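Local coordinates for DUF4393 domain-containing protein (Alcanivorax borkumensis, PDB 3H35) that is of unknown function but may take part in abortive infection, a bacterial defence against phage, at residues 55-64 / 98-109; 70-78 / 87-97. All coordinates share one frame; numbering follows the deposited sequence.

Interaction 1 and interaction 2 use consecutive pieces of one run of chain: 87-97 belongs to interaction 2 and 98-109 to interaction 1. Interaction 2 pairs the edge strand 87-91 with its hairpin partner 71-77, so backbone bonds in a ladder carry it, with side chains buried on both sheet faces. Interaction 1 packs helix 56-65 against the turn after helix 94-98 and the start of helix 106-115; one carboxylate and an arginine do most of the polar work, and its Arg60 side lies at the surface. Their centres are about 12 Å apart, and they meet where Ile100 N probably bonds Gly95 O and Ala107 packs on Tyr89.

Interaction 1 of 2, residues 55-64 / 98-109; sequences TGDEARLLAA and AGIQCNDFIALY
Asp57, in the first turn of helix 56-65, grips the turn leading into helix 106-115; a capping box of Thr55 and Glu58 starts the first of these helices. The carboxylate takes three hydrogen bonds. Gln101 N reaches OD1 at 2.8 Å from above the carboxylate plane, while Cys102 N meets OD2 on its syn side in a nearly straight bond (169°). On the anti side of the same OD2 sits Tyr109 OH, 2.6 Å away. Three donors on one carboxylate fix its rotation and probably favour its charged form. The Tyr109 ring stands steeply to it, the planes 76° apart.

In the capping box, Thr55 N donates to Glu58 OE1 and Glu58 N returns a bond to Thr55 OG1. Glu58 OE1 also forms a salt bridge with Arg49 of the second subunit, so the cap is tied to the assembly.

Apolar packing fills the inner side. Leu61 spreads its two methyls: CD1 lies 3.7 Å from Ile106 CD1 and touches Tyr109 CB, whereas CD2 turns to Ala98 CB. One turn on, Ala64 CB meets Ala98 CB at 3.8 Å.

At the outer side Gly99, with positive phi, closes helix 94-98 in a Schellman motif, and Arg60 binds the end of that helix. Its chain bends at chi3 (72°), bringing NE to Ala98 O at 3.0 Å, close to the guanidinium plane; NH2 adds a weak bond. A water donates to this same Ala98 O and to Arg60 O, 2.6 Å from the latter.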
# COMPACT_ATOMS: atom_id res chain seq x y z
N THR A 55 -6.20 6.87 -13.61
CA THR A 55 -6.66 8.10 -14.25
C THR A 55 -5.75 8.31 -15.50
O THR A 55 -4.66 7.72 -15.61
CB THR A 55 -6.56 9.36 -13.37
OG1 THR A 55 -5.18 9.70 -13.22
CG2 THR A 55 -7.22 9.18 -11.97
N GLY A 56 -6.21 9.13 -16.45
CA GLY A 56 -5.42 9.42 -17.67
C GLY A 56 -3.99 9.88 -17.31
O GLY A 56 -3.01 9.43 -17.90
N ASP A 57 -3.86 10.74 -16.32
CA ASP A 57 -2.54 11.24 -15.94
C ASP A 57 -1.68 10.09 -15.45
O ASP A 57 -0.54 9.98 -15.88
CB ASP A 57 -2.61 12.37 -14.89
CG ASP A 57 -3.00 13.72 -15.49
OD1 ASP A 57 -3.06 13.78 -16.73
OD2 ASP A 57 -3.24 14.72 -14.75
N GLU A 58 -2.22 9.24 -14.58
CA GLU A 58 -1.48 8.06 -14.08
C GLU A 58 -1.05 7.13 -15.22
O GLU A 58 0.07 6.61 -15.21
CB GLU A 58 -2.32 7.27 -13.06
CG GLU A 58 -2.47 7.98 -11.71
CD GLU A 58 -3.62 7.47 -10.86
OE1 GLU A 58 -4.44 6.69 -11.40
OE2 GLU A 58 -3.70 7.87 -9.66
N ALA A 59 -1.94 6.95 -16.19
CA ALA A 59 -1.71 6.09 -17.33
C ALA A 59 -0.60 6.68 -18.21
O ALA A 59 0.25 5.94 -18.75
CB ALA A 59 -3.01 5.92 -18.13
N ARG A 60 -0.63 8.02 -18.38
CA ARG A 60 0.40 8.70 -19.16
C ARG A 60 1.78 8.58 -18.48
O ARG A 60 2.80 8.40 -19.17
CB ARG A 60 -0.01 10.17 -19.41
CG ARG A 60 -1.16 10.33 -20.41
CD ARG A 60 -1.39 11.75 -20.80
NE ARG A 60 -0.30 12.16 -21.66
CZ ARG A 60 -0.27 12.09 -22.98
NH1 ARG A 60 -1.34 11.66 -23.66
NH2 ARG A 60 0.82 12.46 -23.63
N LEU A 61 1.81 8.66 -17.14
CA LEU A 61 3.05 8.41 -16.38
C LEU A 61 3.56 6.99 -16.58
O LEU A 61 4.74 6.77 -16.82
CB LEU A 61 2.85 8.65 -14.87
CG LEU A 61 2.75 10.10 -14.42
CD1 LEU A 61 2.20 10.16 -12.95
CD2 LEU A 61 4.13 10.76 -14.59
N LEU A 62 2.68 6.00 -16.46
CA LEU A 62 3.09 4.61 -16.66
C LEU A 62 3.59 4.41 -18.10
O LEU A 62 4.59 3.75 -18.33
CB LEU A 62 1.98 3.63 -16.30
CG LEU A 62 2.43 2.16 -16.11
CD1 LEU A 62 3.56 2.01 -15.05
CD2 LEU A 62 1.24 1.24 -15.73
N ALA A 63 2.88 4.98 -19.08
CA ALA A 63 3.32 4.92 -20.46
C ALA A 63 4.75 5.45 -20.61
O ALA A 63 5.55 4.87 -21.30
CB ALA A 63 2.35 5.74 -21.40
N ALA A 64 5.03 6.57 -19.98
CA ALA A 64 6.33 7.22 -20.12
C ALA A 64 7.40 6.29 -19.50
O ALA A 64 8.54 6.25 -19.95
CB ALA A 64 6.32 8.62 -19.45
N ALA A 98 5.79 13.46 -19.49
CA ALA A 98 4.69 12.51 -19.73
C ALA A 98 3.44 13.18 -20.29
O ALA A 98 2.53 12.49 -20.72
CB ALA A 98 4.35 11.73 -18.47
N GLY A 99 3.38 14.51 -20.22
CA GLY A 99 2.22 15.27 -20.68
C GLY A 99 1.00 15.20 -19.77
O GLY A 99 -0.11 15.31 -20.23
N ILE A 100 1.17 15.00 -18.48
CA ILE A 100 0.00 14.95 -17.61
C ILE A 100 -0.73 16.31 -17.56
O ILE A 100 -0.11 17.38 -17.62
CB ILE A 100 0.31 14.50 -16.21
CG1 ILE A 100 1.31 15.43 -15.49
CG2 ILE A 100 0.86 13.03 -16.20
CD1 ILE A 100 1.36 15.11 -13.97
N GLN A 101 -2.04 16.25 -17.43
CA GLN A 101 -2.86 17.46 -17.33
C GLN A 101 -2.59 18.25 -16.06
O GLN A 101 -2.33 19.46 -16.13
CB GLN A 101 -4.36 17.07 -17.41
CG GLN A 101 -5.32 18.25 -17.22
CD GLN A 101 -6.75 17.90 -17.59
OE1 GLN A 101 -7.18 16.75 -17.48
NE2 GLN A 101 -7.47 18.89 -18.03
N CYS A 102 -2.63 17.58 -14.90
CA CYS A 102 -2.54 18.29 -13.64
C CYS A 102 -1.30 17.88 -12.88
O CYS A 102 -1.33 16.89 -12.10
CB CYS A 102 -3.77 18.02 -12.77
SG CYS A 102 -5.25 18.66 -13.58
N ASN A 103 -0.25 18.64 -13.07
CA ASN A 103 1.01 18.34 -12.46
C ASN A 103 0.95 18.57 -10.95
O ASN A 103 1.80 18.08 -10.22
CB ASN A 103 2.12 19.19 -13.06
CG ASN A 103 3.47 18.55 -12.88
OD1 ASN A 103 3.76 17.50 -13.49
ND2 ASN A 103 4.30 19.15 -12.03
N ASP A 104 -0.05 19.34 -10.51
CA ASP A 104 -0.27 19.56 -9.09
C ASP A 104 -0.56 18.26 -8.31
O ASP A 104 -0.35 18.23 -7.11
CB ASP A 104 -1.46 20.51 -8.88
CG ASP A 104 -1.13 21.95 -9.21
OD1 ASP A 104 0.01 22.27 -9.63
OD2 ASP A 104 -2.06 22.78 -9.04
N PHE A 105 -1.03 17.22 -8.99
CA PHE A 105 -1.35 15.95 -8.36
C PHE A 105 -0.24 14.89 -8.47
O PHE A 105 -0.50 13.70 -8.26
CB PHE A 105 -2.62 15.38 -8.99
CG PHE A 105 -3.79 16.34 -9.01
CD1 PHE A 105 -3.97 17.30 -8.01
CD2 PHE A 105 -4.73 16.27 -10.04
CE1 PHE A 105 -5.04 18.20 -8.04
CE2 PHE A 105 -5.80 17.18 -10.10
CZ PHE A 105 -5.96 18.13 -9.07
N ILE A 106 0.97 15.29 -8.87
CA ILE A 106 2.00 14.30 -9.11
C ILE A 106 2.27 13.40 -7.85
O ILE A 106 2.34 12.17 -7.95
CB ILE A 106 3.29 14.97 -9.65
CG1 ILE A 106 4.33 13.92 -10.06
CG2 ILE A 106 3.89 15.99 -8.60
CD1 ILE A 106 3.91 12.88 -11.12
N ALA A 107 2.32 14.02 -6.66
CA ALA A 107 2.54 13.24 -5.46
C ALA A 107 1.41 12.23 -5.20
O ALA A 107 1.69 11.07 -4.87
CB ALA A 107 2.81 14.15 -4.23
N LEU A 108 0.16 12.64 -5.42
CA LEU A 108 -0.97 11.71 -5.34
C LEU A 108 -0.84 10.58 -6.34
O LEU A 108 -1.08 9.39 -6.02
CB LEU A 108 -2.30 12.42 -5.59
CG LEU A 108 -2.89 13.19 -4.41
CD1 LEU A 108 -3.93 14.27 -4.96
CD2 LEU A 108 -3.52 12.20 -3.39
N TYR A 109 -0.46 10.94 -7.57
CA TYR A 109 -0.32 9.94 -8.62
C TYR A 109 0.76 8.94 -8.25
O TYR A 109 0.59 7.74 -8.45
CB TYR A 109 0.05 10.58 -9.94
CG TYR A 109 -0.99 11.50 -10.54
CD1 TYR A 109 -2.36 11.35 -10.24
CD2 TYR A 109 -0.63 12.49 -11.44
CE1 TYR A 109 -3.32 12.18 -10.81
CE2 TYR A 109 -1.60 13.35 -12.04
CZ TYR A 109 -2.94 13.18 -11.72
OH TYR A 109 -3.89 13.99 -12.32
O HOH W 1 -6.29 12.47 -12.65
O HOH W 2 -3.76 9.32 -7.43
O HOH W 3 3.12 9.49 -21.51

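Interaction 2 of 2, residues 70-78 / 87-97. With EDO (1,2-ethanediol), chain D.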
# COMPACT_ATOMS: atom_id res chain seq x y z
N ALA A 70 13.92 6.30 -17.07
CA ALA A 70 14.09 6.55 -15.65
C ALA A 70 13.92 8.05 -15.40
O ALA A 70 14.41 8.87 -16.19
CB ALA A 70 15.46 6.04 -15.18
N PHE A 71 13.21 8.42 -14.32
CA PHE A 71 13.05 9.84 -13.98
C PHE A 71 13.54 10.17 -12.58
O PHE A 71 13.69 9.27 -11.76
CB PHE A 71 11.58 10.25 -14.16
CG PHE A 71 11.12 10.17 -15.59
CD1 PHE A 71 11.32 11.24 -16.45
CD2 PHE A 71 10.52 9.01 -16.08
CE1 PHE A 71 10.90 11.16 -17.79
CE2 PHE A 71 10.12 8.91 -17.42
CZ PHE A 71 10.31 9.99 -18.28
N ALA A 72 13.81 11.45 -12.34
CA ALA A 72 14.20 11.91 -11.02
C ALA A 72 13.04 11.74 -10.04
O ALA A 72 11.88 12.02 -10.37
CB ALA A 72 14.68 13.38 -11.05
N LEU A 73 13.36 11.27 -8.85
CA LEU A 73 12.40 11.07 -7.80
C LEU A 73 12.95 11.64 -6.52
O LEU A 73 14.07 11.36 -6.14
CB LEU A 73 12.18 9.55 -7.61
CG LEU A 73 11.04 9.07 -6.70
CD1 LEU A 73 9.69 9.60 -7.24
CD2 LEU A 73 11.06 7.55 -6.61
N LEU A 74 12.18 12.47 -5.86
CA LEU A 74 12.53 12.90 -4.51
C LEU A 74 11.63 12.16 -3.56
O LEU A 74 10.41 12.12 -3.74
CB LEU A 74 12.32 14.42 -4.32
CG LEU A 74 13.09 15.41 -5.19
CD1 LEU A 74 12.69 16.86 -4.74
CD2 LEU A 74 14.58 15.17 -5.10
N THR A 75 12.22 11.53 -2.56
CA THR A 75 11.47 10.81 -1.57
C THR A 75 11.70 11.45 -0.20
O THR A 75 12.83 11.70 0.19
CB THR A 75 11.89 9.33 -1.58
OG1 THR A 75 11.70 8.76 -2.91
CG2 THR A 75 11.13 8.57 -0.54
N LEU A 76 10.61 11.75 0.50
CA LEU A 76 10.67 12.23 1.85
C LEU A 76 10.48 11.06 2.76
O LEU A 76 9.46 10.34 2.71
CB LEU A 76 9.61 13.30 2.10
CG LEU A 76 9.78 14.60 1.32
CD1 LEU A 76 8.60 15.57 1.61
CD2 LEU A 76 11.13 15.27 1.61
N TYR A 77 11.51 10.86 3.59
CA TYR A 77 11.58 9.84 4.59
C TYR A 77 11.43 10.43 5.97
O TYR A 77 11.98 11.48 6.27
CB TYR A 77 12.95 9.17 4.55
CG TYR A 77 13.12 8.20 3.45
CD1 TYR A 77 12.77 6.87 3.61
CD2 TYR A 77 13.62 8.59 2.23
CE1 TYR A 77 12.94 5.94 2.55
CE2 TYR A 77 13.81 7.68 1.18
CZ TYR A 77 13.45 6.37 1.35
OH TYR A 77 13.61 5.50 0.31
N SER A 78 10.77 9.66 6.83
CA SER A 78 10.42 10.13 8.15
C SER A 78 11.61 10.41 9.01
O SER A 78 11.55 11.25 9.89
CB SER A 78 9.53 9.10 8.85
OG SER A 78 10.21 7.87 8.99
N VAL A 87 8.81 5.83 4.05
CA VAL A 87 8.54 6.75 2.93
C VAL A 87 7.25 7.53 3.22
O VAL A 87 6.21 6.93 3.47
CB VAL A 87 8.39 5.98 1.59
CG1 VAL A 87 7.72 6.86 0.57
CG2 VAL A 87 9.74 5.42 1.10
N LEU A 88 7.30 8.85 3.17
CA LEU A 88 6.11 9.65 3.44
C LEU A 88 5.49 10.30 2.22
O LEU A 88 4.32 10.55 2.24
CB LEU A 88 6.41 10.75 4.45
CG LEU A 88 6.74 10.24 5.85
CD1 LEU A 88 6.93 11.39 6.81
CD2 LEU A 88 5.65 9.29 6.34
N TYR A 89 6.27 10.62 1.20
CA TYR A 89 5.84 11.51 0.16
C TYR A 89 6.83 11.36 -0.97
O TYR A 89 8.01 11.18 -0.72
CB TYR A 89 5.87 12.97 0.65
CG TYR A 89 5.27 14.01 -0.30
CD1 TYR A 89 3.92 14.31 -0.24
CD2 TYR A 89 6.06 14.75 -1.20
CE1 TYR A 89 3.37 15.26 -1.04
CE2 TYR A 89 5.48 15.71 -2.04
CZ TYR A 89 4.15 15.95 -1.92
OH TYR A 89 3.50 16.89 -2.70
N ARG A 90 6.34 11.42 -2.19
CA ARG A 90 7.20 11.30 -3.34
C ARG A 90 6.83 12.33 -4.38
O ARG A 90 5.66 12.66 -4.52
CB ARG A 90 7.18 9.90 -3.91
CG ARG A 90 8.03 8.97 -3.10
CD ARG A 90 8.13 7.56 -3.65
NE ARG A 90 9.41 6.96 -3.25
CZ ARG A 90 9.58 5.71 -2.87
NH1 ARG A 90 8.56 4.87 -2.79
NH2 ARG A 90 10.80 5.30 -2.54
N TYR A 91 7.85 12.85 -5.06
CA TYR A 91 7.69 13.93 -6.02
C TYR A 91 8.58 13.67 -7.22
O TYR A 91 9.65 13.11 -7.11
CB TYR A 91 8.01 15.30 -5.37
CG TYR A 91 7.69 16.48 -6.25
CD1 TYR A 91 6.41 17.06 -6.24
CD2 TYR A 91 8.63 16.98 -7.15
CE1 TYR A 91 6.10 18.13 -7.08
CE2 TYR A 91 8.33 18.04 -7.99
CZ TYR A 91 7.06 18.61 -7.96
OH TYR A 91 6.77 19.67 -8.81
N SER A 92 8.14 14.08 -8.39
CA SER A 92 8.95 13.92 -9.58
C SER A 92 8.53 14.96 -10.56
O SER A 92 7.42 15.50 -10.43
CB SER A 92 8.75 12.53 -10.19
OG SER A 92 9.50 12.38 -11.39
N ASN A 93 9.40 15.26 -11.53
CA ASN A 93 9.03 16.09 -12.67
C ASN A 93 8.71 15.27 -13.92
O ASN A 93 8.52 15.84 -14.98
CB ASN A 93 10.09 17.19 -12.96
CG ASN A 93 11.44 16.62 -13.31
OD1 ASN A 93 11.75 15.47 -13.00
ND2 ASN A 93 12.28 17.44 -13.96
N ALA A 94 8.60 13.95 -13.77
CA ALA A 94 8.29 13.05 -14.89
C ALA A 94 6.95 13.43 -15.54
O ALA A 94 6.75 13.17 -16.71
CB ALA A 94 8.24 11.59 -14.41
N GLY A 95 6.05 14.05 -14.79
CA GLY A 95 4.77 14.52 -15.34
C GLY A 95 4.91 15.44 -16.54
O GLY A 95 4.09 15.38 -17.46
N ARG A 96 5.98 16.23 -16.54
CA ARG A 96 6.19 17.20 -17.60
C ARG A 96 6.44 16.47 -18.91
O ARG A 96 5.73 16.69 -19.87
CB ARG A 96 7.36 18.14 -17.28
CG ARG A 96 7.36 18.79 -15.87
CD ARG A 96 6.17 19.70 -15.66
NE ARG A 96 6.27 20.47 -14.42
CZ ARG A 96 5.34 21.34 -13.99
NH1 ARG A 96 5.53 22.00 -12.84
NH2 ARG A 96 4.24 21.57 -14.70
N ALA A 97 7.40 15.56 -18.96
CA ALA A 97 7.66 14.84 -20.19
C ALA A 97 6.50 13.94 -20.51
O ALA A 97 6.26 13.67 -21.68
CB ALA A 97 8.94 14.02 -20.08
C1 EDO D . 4.65 7.63 -2.22
O1 EDO D . 3.83 8.28 -1.23
C2 EDO D . 4.77 6.14 -1.98
O2 EDO D . 6.06 5.74 -2.41
O HOH W 4 13.11 13.49 -14.26
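Thr75 and Arg90 run alongside each other in the same direction, and the guanidinium offers its edge to the hydroxyl: Arg90 NE donates to Thr75 OG1 at 2.9 Å, almost in the guanidinium plane and nearly straight. The arginine chain runs extended from CG to NE, which carries its head along the threonine. Val87 CG2 lies over one face of the guanidinium, offset toward its rim, and the Tyr77 ring stands almost perpendicular to it, planes 84° apart. Glu160 ties this group together, with a salt bridge to Arg90 NH2 and hydrogen bonds to Thr75 OG1 and Tyr77 OH. Arg90 NH1 donates to O2 of an ethanediol, probably from the crystallisation liquor, at 2.7 Å.

The other face carries Leu74, Leu76, Tyr89 and Tyr91. Leu76 runs beside Tyr89, its CD1 3.9 Å from CD2 of the ring. Tyr89 has its CG anti to the backbone N (chi1 -173°), and its ring leads off toward Ala107 and Ala144.

Strands 71-77 and 87-91 form an antiparallel beta hairpin at the edge of the sheet, with Leu74-Tyr91 and Leu76-Tyr89 as hydrogen-bonded pairs. Opposite Leu76 the second strand fits in two residues, Leu88 and Tyr89, a classic beta bulge: Leu76 N binds Tyr89 O, and Leu88 N returns to Leu76 O at 2.7 Å.

Past the ladder, Ser92 OG donates to Ala72 O at 2.6 Å, nearly along the C=O axis. Ser92 OG in turn accepts from Ala94 N, an ST turn leading into the short, weakly bonded helix around 94-97. Ala94 CB then rests over one face of the Phe71 ring in a CH-pi contact, 3.8 Å from the centroid and 28° off the ring normal.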